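Local coordinates for protein octenoyl-CoA reductase/carboxylase (Streptomyces sp., PDB 4A0S) that catalyses the reductive carboxylation of 2-octenoyl-CoA with NADPH, providing an unusual extender unit for cinnabaramide polyketide biosynthesis, at residues C397-T402 / G407-L412; L321-A326 / R348-K353; G119-T124 / R129-G134. One frame throughout, in Å; residues are numbered along the deposited sequence.

Contact 1: C397-T402 / G407-L412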
loop_
_atom_site.group_PDB
_atom_site.type_symbol
_atom_site.label_atom_id
_atom_site.label_comp_id
_atom_site.label_asym_id
_atom_site.label_seq_id
_atom_site.Cartn_x
_atom_site.Cartn_y
_atom_site.Cartn_z
ATOM N N CYS A 397 2.898 -5.565 -39.251
ATOM C CA CYS A 397 2.915 -6.663 -38.297
ATOM C C CYS A 397 4.181 -7.510 -38.407
ATOM O O CYS A 397 4.837 -7.806 -37.402
ATOM C CB CYS A 397 1.686 -7.527 -38.504
ATOM S SG CYS A 397 1.287 -8.487 -37.076
ATOM N N ARG A 398 4.526 -7.878 -39.639
ATOM C CA ARG A 398 5.755 -8.603 -39.912
ATOM C C ARG A 398 6.952 -7.823 -39.392
ATOM O O ARG A 398 7.874 -8.396 -38.818
ATOM C CB ARG A 398 5.883 -8.829 -41.421
ATOM C CG ARG A 398 7.114 -9.598 -41.862
ATOM C CD ARG A 398 7.082 -11.010 -41.327
ATOM N NE ARG A 398 8.137 -11.828 -41.906
ATOM C CZ ARG A 398 8.505 -13.019 -41.441
ATOM N NH1 ARG A 398 7.912 -13.534 -40.369
ATOM N NH2 ARG A 398 9.479 -13.687 -42.045
ATOM N N VAL A 399 6.952 -6.517 -39.603
ATOM C CA VAL A 399 8.051 -5.685 -39.116
ATOM C C VAL A 399 8.250 -5.910 -37.624
ATOM O O VAL A 399 9.355 -6.200 -37.185
ATOM C CB VAL A 399 7.817 -4.183 -39.430
ATOM C CG1 VAL A 399 8.643 -3.297 -38.494
ATOM C CG2 VAL A 399 8.140 -3.886 -40.902
ATOM N N VAL A 400 7.166 -5.784 -36.860
ATOM C CA VAL A 400 7.205 -6.013 -35.420
ATOM C C VAL A 400 7.564 -7.453 -35.094
ATOM O O VAL A 400 8.382 -7.703 -34.223
ATOM C CB VAL A 400 5.875 -5.621 -34.739
ATOM C CG1 VAL A 400 5.874 -6.058 -33.246
ATOM C CG2 VAL A 400 5.670 -4.126 -34.870
ATOM N N GLN A 401 6.966 -8.394 -35.817
ATOM C CA GLN A 401 7.339 -9.796 -35.661
ATOM C C GLN A 401 8.839 -10.025 -35.807
ATOM O O GLN A 401 9.434 -10.770 -35.037
ATOM C CB GLN A 401 6.589 -10.683 -36.643
ATOM C CG GLN A 401 6.891 -12.158 -36.403
ATOM C CD GLN A 401 6.128 -13.050 -37.327
ATOM O OE1 GLN A 401 5.850 -12.686 -38.451
ATOM N NE2 GLN A 401 5.794 -14.238 -36.857
ATOM N N THR A 402 9.443 -9.380 -36.799
ATOM C CA THR A 402 10.847 -9.611 -37.104
ATOM C C THR A 402 11.746 -8.625 -36.349
ATOM O O THR A 402 12.933 -8.530 -36.619
ATOM C CB THR A 402 11.098 -9.543 -38.613
ATOM O OG1 THR A 402 10.611 -8.293 -39.095
ATOM C CG2 THR A 402 10.352 -10.665 -39.328
ATOM N N GLY A 407 10.196 1.388 -30.933
ATOM C CA GLY A 407 8.993 2.080 -30.570
ATOM C C GLY A 407 7.787 1.400 -31.165
ATOM O O GLY A 407 7.648 0.179 -31.096
ATOM N N LYS A 408 6.929 2.207 -31.770
ATOM C CA LYS A 408 5.629 1.759 -32.187
ATOM C C LYS A 408 5.439 1.982 -33.666
ATOM O O LYS A 408 5.758 3.042 -34.204
ATOM C CB LYS A 408 4.538 2.528 -31.444
ATOM C CG LYS A 408 4.349 2.169 -29.973
ATOM C CD LYS A 408 3.809 0.765 -29.744
ATOM C CE LYS A 408 2.530 0.525 -30.517
ATOM N NZ LYS A 408 1.915 -0.773 -30.174
ATOM N N VAL A 409 4.887 0.970 -34.300
ATOM C CA VAL A 409 4.507 1.066 -35.686
ATOM C C VAL A 409 3.031 1.372 -35.741
ATOM O O VAL A 409 2.209 0.573 -35.320
ATOM C CB VAL A 409 4.783 -0.224 -36.452
ATOM C CG1 VAL A 409 4.385 -0.023 -37.924
ATOM C CG2 VAL A 409 6.247 -0.563 -36.370
ATOM N N ALA A 410 2.710 2.549 -36.247
ATOM C CA ALA A 410 1.343 2.956 -36.378
ATOM C C ALA A 410 0.796 2.373 -37.656
ATOM O O ALA A 410 1.543 2.103 -38.607
ATOM C CB ALA A 410 1.259 4.466 -36.415
ATOM N N VAL A 411 -0.513 2.195 -37.676
ATOM C CA VAL A 411 -1.202 1.823 -38.892
ATOM C C VAL A 411 -2.316 2.829 -39.081
ATOM O O VAL A 411 -3.178 2.989 -38.210
ATOM C CB VAL A 411 -1.755 0.364 -38.828
ATOM C CG1 VAL A 411 -2.569 0.021 -40.059
ATOM C CG2 VAL A 411 -0.619 -0.649 -38.672
ATOM N N LEU A 412 -2.285 3.530 -40.205
ATOM C CA LEU A 412 -3.411 4.352 -40.582
ATOM C C LEU A 412 -4.512 3.389 -40.965
ATOM O O LEU A 412 -4.261 2.358 -41.590
ATOM C CB LEU A 412 -3.075 5.259 -41.769
ATOM C CG LEU A 412 -1.919 6.230 -41.574
ATOM C CD1 LEU A 412 -1.522 6.890 -42.916
ATOM C CD2 LEU A 412 -2.218 7.254 -40.474
#
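In the beta-alpha-beta unit made by strand 384-389, helix 393-401 and strand 408-412, the last turn of the helix meets the returning strand through three valines: Val399 and Val400 on the helix, Val409 on the strand. Val409 does its touching with one methyl, CG2, which reaches both helix residues. Its nearest partner is CG2 of Val400, 3.9 Å from Val409 CG2, and the two side chains run past one another in opposing senses. Val399 comes in more loosely, its CG1 4.2 Å from the same Val409 CG2. With CG1 of Val409 set opposite the backbone N (chi1 -178°), CG2 is the branch left to face the helix. No hydrogen bond crosses the contact, so the helix rests on the strand by apolar contact alone.

Arg398 and Gln401, turned away from the strand, pair with each other: Arg398 NH1 donates to Gln401 OE1 at 2.9 Å; the oxygen lies in the guanidinium plane, whereas the donor stands well above the amide's carbonyl plane. Thr402 CG2 sits over one guanidinium face, near its rim. Arg398 also forms a salt bridge with Asp43, and Gln401 bonds the backbone of Lys44 and Val46, tying the helix to that part of the chain.

Val400 and Gly407 both touch the bound NADP, so this end of the unit contributes to the NADP pocket, Val400 linking it to the valine packing. Val400 additionally meets Tyr76 and Val79 of helix 76-82, while Val399 and Val409 both pack on Tyr388 of the neighbouring parallel strand 384-389.

Contact 2: L321-A326 / R348-K353. With CO8 (octanoyl-coenzyme A), chain L.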
loop_
_atom_site.group_PDB
_atom_site.type_symbol
_atom_site.label_atom_id
_atom_site.label_comp_id
_atom_site.label_asym_id
_atom_site.label_seq_id
_atom_site.Cartn_x
_atom_site.Cartn_y
_atom_site.Cartn_z
ATOM N N LEU A 321 17.697 -13.475 -14.845
ATOM C CA LEU A 321 18.565 -12.315 -14.651
ATOM C C LEU A 321 17.822 -11.227 -13.878
ATOM O O LEU A 321 18.352 -10.676 -12.923
ATOM C CB LEU A 321 19.034 -11.776 -15.999
ATOM C CG LEU A 321 19.747 -12.807 -16.878
ATOM C CD1 LEU A 321 19.792 -12.338 -18.332
ATOM C CD2 LEU A 321 21.129 -13.013 -16.330
ATOM N N SER A 322 16.583 -10.955 -14.293
ATOM C CA SER A 322 15.757 -9.897 -13.702
ATOM C C SER A 322 15.612 -10.107 -12.206
ATOM O O SER A 322 15.748 -9.156 -11.432
ATOM C CB SER A 322 14.389 -9.849 -14.367
ATOM O OG SER A 322 14.533 -9.437 -15.706
ATOM N N VAL A 323 15.378 -11.356 -11.808
ATOM C CA VAL A 323 15.292 -11.714 -10.395
ATOM C C VAL A 323 16.614 -11.466 -9.669
ATOM O O VAL A 323 16.637 -10.961 -8.548
ATOM C CB VAL A 323 14.837 -13.185 -10.195
ATOM C CG1 VAL A 323 14.951 -13.576 -8.750
ATOM C CG2 VAL A 323 13.407 -13.336 -10.623
ATOM N N ILE A 324 17.717 -11.796 -10.317
ATOM C CA ILE A 324 19.016 -11.659 -9.663
ATOM C C ILE A 324 19.414 -10.197 -9.517
ATOM O O ILE A 324 19.877 -9.766 -8.454
ATOM C CB ILE A 324 20.104 -12.446 -10.418
ATOM C CG1 ILE A 324 19.829 -13.948 -10.270
ATOM C CG2 ILE A 324 21.502 -12.088 -9.866
ATOM C CD1 ILE A 324 20.538 -14.795 -11.276
ATOM N N VAL A 325 19.188 -9.439 -10.585
ATOM C CA VAL A 325 19.683 -8.071 -10.690
ATOM C C VAL A 325 18.949 -7.068 -9.799
ATOM O O VAL A 325 19.544 -6.111 -9.335
ATOM C CB VAL A 325 19.684 -7.614 -12.155
ATOM C CG1 VAL A 325 18.281 -7.209 -12.612
ATOM C CG2 VAL A 325 20.668 -6.524 -12.366
ATOM N N ALA A 326 17.668 -7.298 -9.550
ATOM C CA ALA A 326 16.897 -6.365 -8.748
ATOM C C ALA A 326 17.511 -6.224 -7.360
ATOM O O ALA A 326 17.957 -7.200 -6.784
ATOM C CB ALA A 326 15.454 -6.804 -8.674
ATOM N N ARG A 348 16.151 -18.270 -4.344
ATOM C CA ARG A 348 16.970 -17.726 -3.272
ATOM C C ARG A 348 17.091 -16.214 -3.405
ATOM O O ARG A 348 16.953 -15.489 -2.431
ATOM C CB ARG A 348 18.343 -18.379 -3.226
ATOM C CG ARG A 348 18.279 -19.798 -2.706
ATOM C CD ARG A 348 19.614 -20.472 -2.853
ATOM N NE ARG A 348 20.175 -20.239 -4.185
ATOM C CZ ARG A 348 21.452 -20.430 -4.504
ATOM N NH1 ARG A 348 22.310 -20.865 -3.591
ATOM N NH2 ARG A 348 21.871 -20.179 -5.740
ATOM N N TYR A 349 17.302 -15.743 -4.624
ATOM C CA TYR A 349 17.395 -14.309 -4.849
ATOM C C TYR A 349 16.072 -13.629 -4.562
ATOM O O TYR A 349 16.043 -12.492 -4.100
ATOM C CB TYR A 349 17.932 -14.015 -6.250
ATOM C CG TYR A 349 19.356 -14.487 -6.359
ATOM C CD1 TYR A 349 20.405 -13.686 -5.932
ATOM C CD2 TYR A 349 19.650 -15.774 -6.825
ATOM C CE1 TYR A 349 21.724 -14.134 -5.997
ATOM C CE2 TYR A 349 20.952 -16.231 -6.893
ATOM C CZ TYR A 349 21.987 -15.406 -6.480
ATOM O OH TYR A 349 23.277 -15.859 -6.550
ATOM N N LEU A 350 14.977 -14.341 -4.772
ATOM C CA LEU A 350 13.686 -13.742 -4.524
ATOM C C LEU A 350 13.381 -13.615 -3.032
ATOM O O LEU A 350 13.121 -12.515 -2.544
ATOM C CB LEU A 350 12.581 -14.520 -5.216
ATOM C CG LEU A 350 11.311 -13.680 -5.280
ATOM C CD1 LEU A 350 11.473 -12.635 -6.383
ATOM C CD2 LEU A 350 10.174 -14.581 -5.591
ATOM N N TRP A 351 13.396 -14.729 -2.308
ATOM C CA TRP A 351 12.978 -14.678 -0.909
ATOM C C TRP A 351 14.071 -14.135 0.006
ATOM O O TRP A 351 13.791 -13.339 0.895
ATOM C CB TRP A 351 12.465 -16.030 -0.415
ATOM C CG TRP A 351 13.461 -16.827 0.387
ATOM C CD1 TRP A 351 13.907 -16.557 1.661
ATOM C CD2 TRP A 351 14.121 -18.022 -0.018
ATOM N NE1 TRP A 351 14.816 -17.502 2.057
ATOM C CE2 TRP A 351 14.959 -18.420 1.052
ATOM C CE3 TRP A 351 14.082 -18.809 -1.176
ATOM C CZ2 TRP A 351 15.753 -19.564 0.989
ATOM C CZ3 TRP A 351 14.865 -19.950 -1.228
ATOM C CH2 TRP A 351 15.696 -20.313 -0.156
ATOM N N MET A 352 15.315 -14.547 -0.219
ATOM C CA MET A 352 16.394 -14.122 0.674
ATOM C C MET A 352 16.583 -12.615 0.629
ATOM O O MET A 352 16.945 -11.989 1.616
ATOM C CB MET A 352 17.707 -14.798 0.303
ATOM C CG MET A 352 17.818 -16.220 0.764
ATOM S SD MET A 352 18.050 -16.311 2.558
ATOM C CE MET A 352 19.720 -15.683 2.789
ATOM N N LYS A 353 16.341 -12.039 -0.530
ATOM C CA LYS A 353 16.513 -10.611 -0.682
ATOM C C LYS A 353 15.168 -9.894 -0.723
ATOM O O LYS A 353 15.091 -8.705 -1.016
ATOM C CB LYS A 353 17.425 -10.339 -1.874
ATOM C CG LYS A 353 18.880 -10.591 -1.459
ATOM C CD LYS A 353 19.757 -11.088 -2.580
ATOM C CE LYS A 353 21.136 -11.435 -2.049
ATOM N NZ LYS A 353 21.823 -12.396 -2.953
HETATM N N1A CO8 L . 32.784 -24.259 0.345
HETATM C C2A CO8 L . 33.262 -23.035 0.546
HETATM N N3A CO8 L . 32.720 -21.971 -0.041
HETATM C C4A CO8 L . 31.662 -22.109 -0.865
HETATM C C5A CO8 L . 31.137 -23.376 -1.097
HETATM C C6A CO8 L . 31.729 -24.470 -0.466
HETATM N N6A CO8 L . 31.260 -25.703 -0.653
HETATM N N7A CO8 L . 30.111 -23.240 -1.934
HETATM C C8A CO8 L . 29.992 -21.943 -2.220
HETATM N N9A CO8 L . 30.940 -21.246 -1.577
HETATM C C1B CO8 L . 31.130 -19.750 -1.624
HETATM C C2B CO8 L . 31.660 -19.170 -2.945
HETATM O O2B CO8 L . 32.609 -18.129 -2.660
HETATM C C3B CO8 L . 30.407 -18.593 -3.608
HETATM O O3B CO8 L . 30.725 -17.427 -4.376
HETATM P P3B CO8 L . 30.478 -17.401 -5.975
HETATM O O7A CO8 L . 31.296 -18.682 -6.542
HETATM O O8A CO8 L . 28.906 -17.723 -6.193
HETATM O O9A CO8 L . 30.896 -16.106 -6.564
HETATM C C4B CO8 L . 29.578 -18.149 -2.417
HETATM O O4B CO8 L . 29.794 -19.177 -1.419
HETATM C C5B CO8 L . 28.093 -18.010 -2.833
HETATM O O5B CO8 L . 27.300 -17.359 -1.809
HETATM P P1A CO8 L . 27.280 -15.728 -1.615
HETATM O O1A CO8 L . 26.117 -15.436 -0.509
HETATM O O2A CO8 L . 28.603 -15.177 -1.216
HETATM O O3A CO8 L . 26.791 -15.053 -3.030
HETATM P P2A CO8 L . 25.312 -14.397 -3.290
HETATM O O4A CO8 L . 25.218 -14.292 -4.894
HETATM O O5A CO8 L . 25.033 -13.090 -2.613
HETATM O O6A CO8 L . 24.229 -15.531 -2.895
HETATM C CBP CO8 L . 22.274 -16.476 -1.797
HETATM C CCP CO8 L . 23.016 -15.200 -2.202
HETATM C CDP CO8 L . 21.894 -17.220 -3.086
HETATM C CEP CO8 L . 21.011 -16.056 -1.029
HETATM C CAP CO8 L . 23.232 -17.335 -0.920
HETATM O OAP CO8 L . 23.788 -16.535 0.142
HETATM C C9P CO8 L . 22.517 -18.527 -0.277
HETATM O O9P CO8 L . 22.165 -19.510 -0.941
HETATM N N8P CO8 L . 22.321 -18.364 1.032
HETATM C C7P CO8 L . 21.615 -19.328 1.869
HETATM C C6P CO8 L . 20.126 -19.252 1.520
HETATM C C5P CO8 L . 19.493 -20.614 1.787
HETATM O O5P CO8 L . 19.515 -21.505 0.936
HETATM N N4P CO8 L . 18.971 -20.764 3.004
HETATM C C3P CO8 L . 18.964 -19.693 4.011
HETATM C C2P CO8 L . 18.020 -20.106 5.125
HETATM S S1P CO8 L . 16.253 -19.789 4.724
HETATM C "C1'" CO8 L . 15.705 -19.953 6.346
HETATM O "O1'" CO8 L . 15.518 -21.085 6.804
HETATM C "C2'" CO8 L . 15.557 -18.790 7.098
HETATM C "C3'" CO8 L . 15.121 -18.819 8.419
HETATM C "C4'" CO8 L . 14.908 -17.660 9.178
HETATM C "C5'" CO8 L . 15.339 -16.338 8.532
HETATM C "C6'" CO8 L . 15.323 -15.204 9.574
HETATM C "C7'" CO8 L . 16.060 -14.021 8.970
HETATM C "C8'" CO8 L . 15.986 -12.834 9.914
#
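The hydroxyl of Tyr349 donates to O4A of octanoyl-CoA, an oxygen of the phosphate nearer the pantetheine arm, with OH and O4A 3.0 Å apart. The same ring is held from both faces. Ile324 CG1 lies over one, 4.1 Å from the centroid and 18° off the normal, a CH-pi contact; the ligand methyl CDP lies over the other, toward the rim. At the base of the tyrosine side chain, Val323 CG1 reaches Tyr349 CB at 3.9 Å and Leu350 CD1 at 4.3 Å. The axes of the short segments 321-325 and 348-352 run at 38° to each other and approach to 8.8 Å.

Arg348 bends at chi3 to lay its guanidinium flat against the ligand, with CDP 3.5 Å above its centre, while NH1 makes a weak bond of 3.0 Å to carbonyl O9P. Asp346 forms a salt bridge with NH2, and Tyr341 of the second subunit adds a cation-pi contact. With an alanine here, CDP would probably lose its cover on that side, O9P its weak donor and Asp346 its charged mate. Lys353 NZ reaches phosphate oxygen O5A only weakly. These groups form part of the coenzyme A pocket, carried by helix 347-352 and the residue after it, and backed by helix 316-325 of the Rossmann-type domain.

Contact 3: G119-T124 / R129-G134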
loop_
_atom_site.group_PDB
_atom_site.type_symbol
_atom_site.label_atom_id
_atom_site.label_comp_id
_atom_site.label_asym_id
_atom_site.label_seq_id
_atom_site.Cartn_x
_atom_site.Cartn_y
_atom_site.Cartn_z
ATOM N N GLY A 119 -9.466 7.570 -33.086
ATOM C CA GLY A 119 -10.454 7.760 -34.093
ATOM C C GLY A 119 -11.608 8.610 -33.664
ATOM O O GLY A 119 -11.508 9.436 -32.771
ATOM N N VAL A 120 -12.712 8.399 -34.347
ATOM C CA VAL A 120 -13.857 9.237 -34.180
ATOM C C VAL A 120 -15.062 8.388 -33.824
ATOM O O VAL A 120 -15.345 7.384 -34.473
ATOM C CB VAL A 120 -14.141 10.019 -35.468
ATOM C CG1 VAL A 120 -15.308 10.923 -35.254
ATOM C CG2 VAL A 120 -12.905 10.800 -35.898
ATOM N N VAL A 121 -15.766 8.806 -32.780
ATOM C CA VAL A 121 -16.994 8.157 -32.400
ATOM C C VAL A 121 -17.990 8.361 -33.523
ATOM O O VAL A 121 -18.155 9.477 -34.020
ATOM C CB VAL A 121 -17.540 8.746 -31.090
ATOM C CG1 VAL A 121 -18.862 8.122 -30.745
ATOM C CG2 VAL A 121 -16.520 8.550 -29.963
ATOM N N VAL A 122 -18.631 7.287 -33.953
ATOM C CA VAL A 122 -19.673 7.431 -34.967
ATOM C C VAL A 122 -21.043 6.982 -34.451
ATOM O O VAL A 122 -22.076 7.493 -34.884
ATOM C CB VAL A 122 -19.276 6.768 -36.307
ATOM C CG1 VAL A 122 -18.108 7.514 -36.929
ATOM C CG2 VAL A 122 -18.912 5.309 -36.108
ATOM N N ARG A 123 -21.055 6.048 -33.509
ATOM C CA ARG A 123 -22.301 5.622 -32.874
ATOM C C ARG A 123 -22.026 5.247 -31.438
ATOM O O ARG A 123 -20.945 4.784 -31.114
ATOM C CB ARG A 123 -22.911 4.411 -33.591
ATOM C CG ARG A 123 -23.402 4.684 -35.016
ATOM C CD ARG A 123 -24.680 5.509 -35.012
ATOM N NE ARG A 123 -25.254 5.600 -36.356
ATOM C CZ ARG A 123 -24.807 6.393 -37.329
ATOM N NH1 ARG A 123 -23.743 7.187 -37.157
ATOM N NH2 ARG A 123 -25.418 6.371 -38.496
ATOM N N THR A 124 -23.019 5.439 -30.586
ATOM C CA THR A 124 -22.924 4.997 -29.209
ATOM C C THR A 124 -24.168 4.210 -28.886
ATOM O O THR A 124 -25.276 4.553 -29.354
ATOM C CB THR A 124 -22.853 6.187 -28.231
ATOM O OG1 THR A 124 -24.095 6.906 -28.260
ATOM C CG2 THR A 124 -21.719 7.133 -28.589
ATOM N N ARG A 129 -22.677 6.937 -21.984
ATOM C CA ARG A 129 -22.761 8.298 -21.516
ATOM C C ARG A 129 -21.718 9.176 -22.157
ATOM O O ARG A 129 -20.623 8.723 -22.477
ATOM C CB ARG A 129 -22.592 8.332 -20.004
ATOM C CG ARG A 129 -23.795 7.717 -19.334
ATOM C CD ARG A 129 -23.688 7.710 -17.855
ATOM N NE ARG A 129 -22.855 6.625 -17.371
ATOM C CZ ARG A 129 -23.198 5.336 -17.343
ATOM N NH1 ARG A 129 -24.373 4.908 -17.812
ATOM N NH2 ARG A 129 -22.337 4.458 -16.861
ATOM N N ARG A 130 -22.105 10.432 -22.363
ATOM C CA ARG A 130 -21.190 11.539 -22.624
ATOM C C ARG A 130 -20.582 11.537 -24.014
ATOM O O ARG A 130 -20.612 12.568 -24.692
ATOM C CB ARG A 130 -20.123 11.664 -21.529
ATOM C CG ARG A 130 -20.687 12.019 -20.162
ATOM C CD ARG A 130 -19.558 12.111 -19.136
ATOM N NE ARG A 130 -18.956 10.807 -18.842
ATOM C CZ ARG A 130 -19.475 9.900 -18.016
ATOM N NH1 ARG A 130 -20.623 10.135 -17.394
ATOM N NH2 ARG A 130 -18.846 8.749 -17.813
ATOM N N TRP A 131 -20.036 10.413 -24.456
ATOM C CA TRP A 131 -19.499 10.346 -25.817
ATOM C C TRP A 131 -20.570 10.615 -26.835
ATOM O O TRP A 131 -21.736 10.260 -26.661
ATOM C CB TRP A 131 -18.883 8.987 -26.130
ATOM C CG TRP A 131 -17.787 8.693 -25.230
ATOM C CD1 TRP A 131 -17.781 7.776 -24.232
ATOM C CD2 TRP A 131 -16.532 9.361 -25.182
ATOM N NE1 TRP A 131 -16.584 7.808 -23.571
ATOM C CE2 TRP A 131 -15.793 8.771 -24.137
ATOM C CE3 TRP A 131 -15.947 10.385 -25.935
ATOM C CZ2 TRP A 131 -14.496 9.178 -23.815
ATOM C CZ3 TRP A 131 -14.658 10.798 -25.610
ATOM C CH2 TRP A 131 -13.950 10.199 -24.567
ATOM N N LYS A 132 -20.172 11.248 -27.917
ATOM C CA LYS A 132 -21.121 11.499 -28.969
ATOM C C LYS A 132 -20.391 11.383 -30.302
ATOM O O LYS A 132 -19.173 11.527 -30.353
ATOM C CB LYS A 132 -21.758 12.873 -28.766
ATOM C CG LYS A 132 -20.764 13.998 -28.781
ATOM C CD LYS A 132 -21.432 15.281 -28.301
ATOM C CE LYS A 132 -20.465 16.444 -28.377
ATOM N NZ LYS A 132 -19.387 16.314 -27.349
ATOM N N PRO A 133 -21.127 11.072 -31.374
ATOM C CA PRO A 133 -20.496 11.010 -32.685
ATOM C C PRO A 133 -19.705 12.292 -32.984
ATOM O O PRO A 133 -20.185 13.393 -32.705
ATOM C CB PRO A 133 -21.692 10.857 -33.618
ATOM C CG PRO A 133 -22.696 10.108 -32.780
ATOM C CD PRO A 133 -22.558 10.716 -31.435
ATOM N N GLY A 134 -18.502 12.130 -33.535
ATOM C CA GLY A 134 -17.605 13.247 -33.782
ATOM C C GLY A 134 -16.491 13.388 -32.753
ATOM O O GLY A 134 -15.486 14.045 -33.000
#
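Val121 turns its side chain toward the loop 129-134 that returns after the strand and Val122 turns away, just where strand 117-124 of the GroES-like domain forms a classic beta bulge, Val122 and Arg123 together facing Leu66. Val121 CG2 approaches the Trp131 ring obliquely, 4.5 Å from CE3; Trp131 sets out toward the strand at CB, but its indole swings off it. Closer in, Val121 CB lies 3.3 Å from Lys132 O, with CG1 also against that carbonyl. Farther along, Thr124 holds OG1 between its backbone N and carbonyl carbon (chi1 66°), which leaves CG2 to meet Trp131 O at 3.7 Å. At the other end, Val120 CG1 rests 3.6 Å from Gly134 CA.

Pro133 lies alongside the bulge, its CG 3.4 Å from Val122 O. That oxygen also accepts Arg123 NH1 at 2.8 Å from above its carbonyl plane. Arg123 finds further acceptors in the backbone carbonyls of Ile16 and Ala19. Just before Trp131, Arg129 and Arg130 form salt bridges with Asp145 of the third subunit.

One hydrogen bond joins the two segments, next to the pairing with strand 136-139, where Val121 bonds the backbone of Asp135: Gly134 N donates to Val121 O at 2.7 Å, nearly straight at 163° and tilted 24° from the carbonyl plane. Pro133 CA makes a CA-H...O contact, bent rather than straight, with the same Val121 O, 3.1 Å away.

Overall arrangement
Contacts 1 and 3 reach the same mixed sheet, since strands 408-412 and 117-124 both pair with strand 64-73; their centres are 27 Å apart and their nearest atoms about 9 Å. Contact 2 belongs to the Rossmann-type domain, centre to centre 33 Å from contact 1 and 48 Å from contact 3, which lies on the opposite side of the chain's centre. Contacts 1 and 2 both serve ligands: the side chain of Val400 is about 4 Å from the bound NADP, and Trp351 of contact 2 touches an NADP as well as lining the octanoyl-CoA pocket. Contact 3 lies away from these sites and looks to the third subunit, whereas contact 2 borders the second.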